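Local coordinates for protein multicopper oxidase (Uncultured bacterium, PDB 4E9X) that probably oxidises substrates in the manner of a laccase, using bound copper ions to pass the electrons to molecular oxygen, at residues I141-T146 against F194-G199; Q31-L36 against S169-S174. All blocks are in the same frame, centred on the assembly; numbering follows the deposited sequence. Where two conformers were deposited one is given.

Interaction 1 (I141-T146 against F194-G199); sequences IMMMST and FGAGGG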
loop_
_atom_site.group_PDB
_atom_site.type_symbol
_atom_site.label_atom_id
_atom_site.label_comp_id
_atom_site.label_asym_id
_atom_site.label_seq_id
_atom_site.Cartn_x
_atom_site.Cartn_y
_atom_site.Cartn_z
ATOM N N ILE A 141 13.139 8.479 -15.214
ATOM C CA ILE A 141 11.674 8.369 -15.038
ATOM C C ILE A 141 11.276 6.933 -15.144
ATOM O O ILE A 141 11.597 6.275 -16.145
ATOM C CB ILE A 141 10.973 9.246 -16.093
ATOM C CG1 ILE A 141 11.052 10.740 -15.666
ATOM C CG2 ILE A 141 9.515 8.823 -16.347
ATOM C CD1 ILE A 141 10.655 11.734 -16.738
ATOM N N MET A 142 10.536 6.438 -14.156
ATOM C CA MET A 142 9.993 5.072 -14.130
ATOM C C MET A 142 8.491 5.102 -13.875
ATOM O O MET A 142 8.040 5.336 -12.737
ATOM C CB MET A 142 10.650 4.210 -13.034
ATOM C CG MET A 142 12.146 3.965 -13.361
ATOM S SD MET A 142 12.762 2.675 -12.284
ATOM C CE MET A 142 14.528 2.704 -12.580
ATOM N N MET A 143 7.696 4.858 -14.936
ATOM C CA MET A 143 6.226 4.923 -14.799
ATOM C C MET A 143 5.705 3.507 -14.838
ATOM O O MET A 143 5.838 2.803 -15.876
ATOM C CB MET A 143 5.656 5.740 -15.980
ATOM C CG MET A 143 6.267 7.149 -16.029
ATOM S SD MET A 143 5.432 8.295 -17.177
ATOM C CE MET A 143 3.953 8.664 -16.238
ATOM N N MET A 144 5.167 3.041 -13.736
ATOM C CA MET A 144 4.724 1.649 -13.623
ATOM C C MET A 144 3.255 1.517 -13.951
ATOM O O MET A 144 2.461 2.402 -13.623
ATOM C CB MET A 144 4.968 1.103 -12.201
ATOM C CG MET A 144 6.358 0.476 -12.007
ATOM S SD MET A 144 7.750 1.602 -12.224
ATOM C CE MET A 144 7.451 2.726 -10.840
ATOM N N SER A 145 2.866 0.422 -14.622
ATOM C CA SER A 145 1.470 0.151 -14.934
ATOM C C SER A 145 1.323 -1.360 -15.133
ATOM O O SER A 145 2.264 -2.152 -15.065
ATOM C CB SER A 145 0.975 0.946 -16.123
ATOM O OG SER A 145 1.592 0.524 -17.325
ATOM N N THR A 146 0.047 -1.689 -15.332
ATOM C CA THR A 146 -0.339 -3.089 -15.505
ATOM C C THR A 146 -1.210 -3.252 -16.745
ATOM O O THR A 146 -1.770 -2.283 -17.266
ATOM C CB THR A 146 -1.080 -3.685 -14.269
ATOM O OG1 THR A 146 -2.413 -3.174 -14.245
ATOM C CG2 THR A 146 -0.348 -3.296 -12.989
ATOM N N PHE A 194 6.527 6.633 -10.691
ATOM C CA PHE A 194 5.130 7.040 -10.869
ATOM C C PHE A 194 4.212 5.835 -10.819
ATOM O O PHE A 194 4.467 4.833 -11.532
ATOM C CB PHE A 194 4.899 7.703 -12.238
ATOM C CG PHE A 194 5.743 8.880 -12.628
ATOM C CD1 PHE A 194 5.149 10.093 -12.944
ATOM C CD2 PHE A 194 7.139 8.779 -12.749
ATOM C CE1 PHE A 194 5.893 11.184 -13.411
ATOM C CE2 PHE A 194 7.904 9.824 -13.232
ATOM C CZ PHE A 194 7.270 11.016 -13.588
ATOM N N GLY A 195 3.143 5.970 -10.025
ATOM C CA GLY A 195 2.087 4.959 -10.050
ATOM C C GLY A 195 1.098 5.311 -11.178
ATOM O O GLY A 195 0.030 5.896 -10.944
ATOM N N ALA A 196 1.472 4.997 -12.425
ATOM C CA ALA A 196 0.674 5.498 -13.547
ATOM C C ALA A 196 -0.558 4.645 -13.782
ATOM O O ALA A 196 -1.609 5.185 -14.121
ATOM C CB ALA A 196 1.558 5.510 -14.787
ATOM N N GLY A 197 -0.497 3.323 -13.591
ATOM C CA GLY A 197 -1.632 2.437 -13.754
ATOM C C GLY A 197 -2.352 2.160 -12.444
ATOM O O GLY A 197 -2.239 2.919 -11.467
ATOM N N GLY A 198 -3.091 1.045 -12.427
ATOM C CA GLY A 198 -3.974 0.682 -11.346
ATOM C C GLY A 198 -3.344 -0.193 -10.262
ATOM O O GLY A 198 -4.061 -0.582 -9.323
ATOM N N GLY A 199 -2.066 -0.535 -10.391
ATOM C CA GLY A 199 -1.427 -1.478 -9.454
ATOM C C GLY A 199 -0.594 -0.794 -8.386
ATOM O O GLY A 199 -0.359 0.445 -8.409
HETATM O O HOH W 1 0.186 0.409 -11.974
HETATM O O HOH W 2 -2.576 -0.389 -14.867
#
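M142 and M144 pair with F194 as neighbouring parallel β-strands, in a buried contact that joins strand 138-147 to the end of strand 187-195 inside the second cupredoxin-like domain. F194 is held through both sides of its backbone: its N donates to M142 O at 2.9 Å, and its O receives M144 N on a nearly straight bond with an N-H...O angle of 169°. Beyond G195 the regular pairing stops, where an inverse gamma turn centred on G195 kinks the chain, which still runs on beside 145-146. M144 O then takes two donors from the loop that follows, G197 N at 3.1 Å in its carbonyl plane and A196 N in a weak, more bent bond. Further along, one water accepts from both T146 N and G198 N, carrying the pairing on where the backbones no longer bond directly.

The side chains of M143 and F194 lie on the same face of the sheet. M143 lays its CG over the ring, 4.1 Å from the centroid, while SD stands almost on the ring normal at 4.5 Å, a Met-aromatic contact. Its chain bends at the last torsion (chi3 75°), which turns CE back to F194 CD1 at 3.8 Å and also brings it to A196 CB. I141 touches the far end of the same ring, its CG2 lying 3.6 Å from F194 CE2. On the reverse face M144 doubles over, and its CE ends 3.7 Å from F194 O.

Strand 119-125 covers the F194 side, with P121 against I141 and F194 and W119 against M143 and S145. M144 and T146 instead meet H201 of strand 201-205, and strand 167-170 flanks strand 138-147 along its other edge.

Interaction 2 (Q31-L36 against S169-S174); sequences QVPGPL and SVNAKS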
loop_
_atom_site.group_PDB
_atom_site.type_symbol
_atom_site.label_atom_id
_atom_site.label_comp_id
_atom_site.label_asym_id
_atom_site.label_seq_id
_atom_site.Cartn_x
_atom_site.Cartn_y
_atom_site.Cartn_z
ATOM N N GLN A 31 2.671 7.415 -28.649
ATOM C CA GLN A 31 3.685 6.675 -27.890
ATOM C C GLN A 31 3.161 6.466 -26.455
ATOM O O GLN A 31 2.317 7.245 -25.983
ATOM C CB GLN A 31 5.014 7.431 -27.852
ATOM C CG GLN A 31 4.907 8.897 -27.353
ATOM C CD GLN A 31 6.307 9.470 -27.171
ATOM O OE1 GLN A 31 6.943 9.885 -28.154
ATOM N NE2 GLN A 31 6.779 9.501 -25.937
ATOM N N VAL A 32 3.717 5.443 -25.782
ATOM C CA VAL A 32 3.436 5.164 -24.382
ATOM C C VAL A 32 4.782 4.841 -23.715
ATOM O O VAL A 32 5.424 3.905 -24.229
ATOM C CB VAL A 32 2.475 4.027 -24.125
ATOM C CG1 VAL A 32 2.221 3.916 -22.623
ATOM C CG2 VAL A 32 1.135 4.277 -24.887
ATOM N N PRO A 33 5.263 5.516 -22.673
ATOM C CA PRO A 33 4.703 6.726 -22.072
ATOM C C PRO A 33 4.553 7.869 -23.102
ATOM O O PRO A 33 5.212 7.878 -24.162
ATOM C CB PRO A 33 5.819 7.140 -21.122
ATOM C CG PRO A 33 6.589 5.882 -20.777
ATOM C CD PRO A 33 6.519 5.057 -22.033
ATOM N N GLY A 34 3.636 8.765 -22.809
ATOM C CA GLY A 34 3.466 9.961 -23.613
ATOM C C GLY A 34 4.749 10.799 -23.562
ATOM O O GLY A 34 5.697 10.558 -22.791
ATOM N N PRO A 35 4.793 11.845 -24.403
ATOM C CA PRO A 35 5.953 12.760 -24.447
ATOM C C PRO A 35 6.268 13.367 -23.089
ATOM O O PRO A 35 5.403 13.661 -22.253
ATOM C CB PRO A 35 5.515 13.844 -25.434
ATOM C CG PRO A 35 4.511 13.123 -26.280
ATOM C CD PRO A 35 3.708 12.243 -25.344
ATOM N N LEU A 36 7.574 13.534 -22.863
ATOM C CA LEU A 36 8.008 14.263 -21.699
ATOM C C LEU A 36 7.742 15.756 -21.896
ATOM O O LEU A 36 8.153 16.350 -22.911
ATOM C CB LEU A 36 9.536 14.087 -21.523
ATOM C CG LEU A 36 10.234 15.042 -20.531
ATOM C CD1 LEU A 36 9.787 14.812 -19.082
ATOM C CD2 LEU A 36 11.760 14.820 -20.632
ATOM N N SER A 169 4.673 -3.595 -16.114
ATOM C CA SER A 169 5.730 -2.935 -16.849
ATOM C C SER A 169 6.281 -1.728 -16.114
ATOM O O SER A 169 5.668 -1.146 -15.209
ATOM C CB SER A 169 5.209 -2.473 -18.231
ATOM O OG SER A 169 4.056 -1.605 -18.049
ATOM N N VAL A 170 7.471 -1.322 -16.571
ATOM C CA VAL A 170 7.969 0.022 -16.365
ATOM C C VAL A 170 8.088 0.655 -17.744
ATOM O O VAL A 170 8.634 0.040 -18.676
ATOM C CB VAL A 170 9.306 0.035 -15.574
ATOM C CG1 VAL A 170 10.370 -0.864 -16.189
ATOM C CG2 VAL A 170 9.837 1.497 -15.454
ATOM N N ASN A 171 7.585 1.864 -17.903
ATOM C CA ASN A 171 7.593 2.608 -19.183
ATOM C C ASN A 171 7.069 1.733 -20.304
ATOM O O ASN A 171 7.632 1.715 -21.406
ATOM C CB ASN A 171 8.978 3.177 -19.480
ATOM C CG ASN A 171 9.344 4.217 -18.425
ATOM O OD1 ASN A 171 8.499 4.597 -17.630
ATOM N ND2 ASN A 171 10.614 4.644 -18.376
ATOM N N ALA A 172 5.987 1.009 -19.998
ATOM C CA ALA A 172 5.219 0.201 -20.971
ATOM C C ALA A 172 5.990 -0.977 -21.565
ATOM O O ALA A 172 5.542 -1.520 -22.579
ATOM C CB ALA A 172 4.610 1.067 -22.073
ATOM N N LYS A 173 7.064 -1.443 -20.927
ATOM C CA LYS A 173 7.673 -2.709 -21.340
ATOM C C LYS A 173 7.832 -3.610 -20.121
ATOM O O LYS A 173 8.066 -3.188 -18.996
ATOM C CB LYS A 173 9.008 -2.465 -22.074
ATOM C CG LYS A 173 8.903 -1.346 -23.123
ATOM C CD LYS A 173 9.892 -1.381 -24.271
ATOM C CE LYS A 173 9.919 -0.047 -25.028
ATOM N NZ LYS A 173 8.728 0.071 -25.924
ATOM N N SER A 174 7.702 -4.902 -20.422
ATOM C CA SER A 174 7.902 -6.001 -19.482
ATOM C C SER A 174 9.244 -6.691 -19.770
ATOM O O SER A 174 9.535 -6.993 -20.946
ATOM C CB SER A 174 6.721 -6.958 -19.673
ATOM O OG SER A 174 6.876 -8.187 -18.933
HETATM O O HOH W 3 7.494 1.723 -24.184
#
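A water ties V32 to N171, lying 2.8 Å from N171 O and 3.0 Å from V32 O. The two carbonyls are thus joined through a shared solvent molecule, with no direct hydrogen bond between segments 31-36 and 169-174. In one of its two conformers K173 NZ donates to the same water at 2.7 Å, and it also bonds to G312 O.

The remainder of the contact is apolar. P33, which follows a cis peptide bond, sets CG and CD of its ring against the type I' turn of V170 to K173. Its CG meets N171 CB at 3.8 Å, the two side chains crossing at about a right angle, and its CD lies 3.6 Å from N171 O. Beside it the A172 methyl rests against both V32 O and V32 CG1, the latter at 3.8 Å; this branch of V32 is anti to the backbone N (chi1 -177°), which carries it to the alanine. An alanine in place of P33 would probably open a gap against N171 CB and deprive the bend of its preference for the cis peptide. Within the loop, Q31 NE2 donates to P33 O at 2.9 Å, the acceptor lying near the amide plane, linking residues two apart in the chain.

The turn itself is closed by backbone bonds in both directions between V170 and K173. The N171 amide, though it borders P33 CG, spends its polar atoms on M143 N, I141 O and F295 O. Around the contact, W119 of strand 119-125 packs on V32 and P33, F313 touches P33, I15 of strand 3-18 meets both V32 and A172, and W147 at the end of strand 138-147 also lies against A172.

Interactions 1 and 2 lie with centres about 9 Å apart and meet along strand 138-147. The N171 amide is the direct join: its OD1 accepts from M143 N at 2.8 Å and its ND2 donates to I141 O at 2.9 Å, both probable hydrogen bonds. Hydrophobic contact continues where M142 CB packs on V170 CG2. Interaction 1 lies within the second cupredoxin-like domain, whereas interaction 2 connects its V170-K173 turn to a loop of the first, so interaction 2 probably lies at the seam between domains, with interaction 1 behind it on the second-domain side. Neither touches copper: the nearest bound ion is about 9 Å from the A196 side chain and about 11 Å from that of V32.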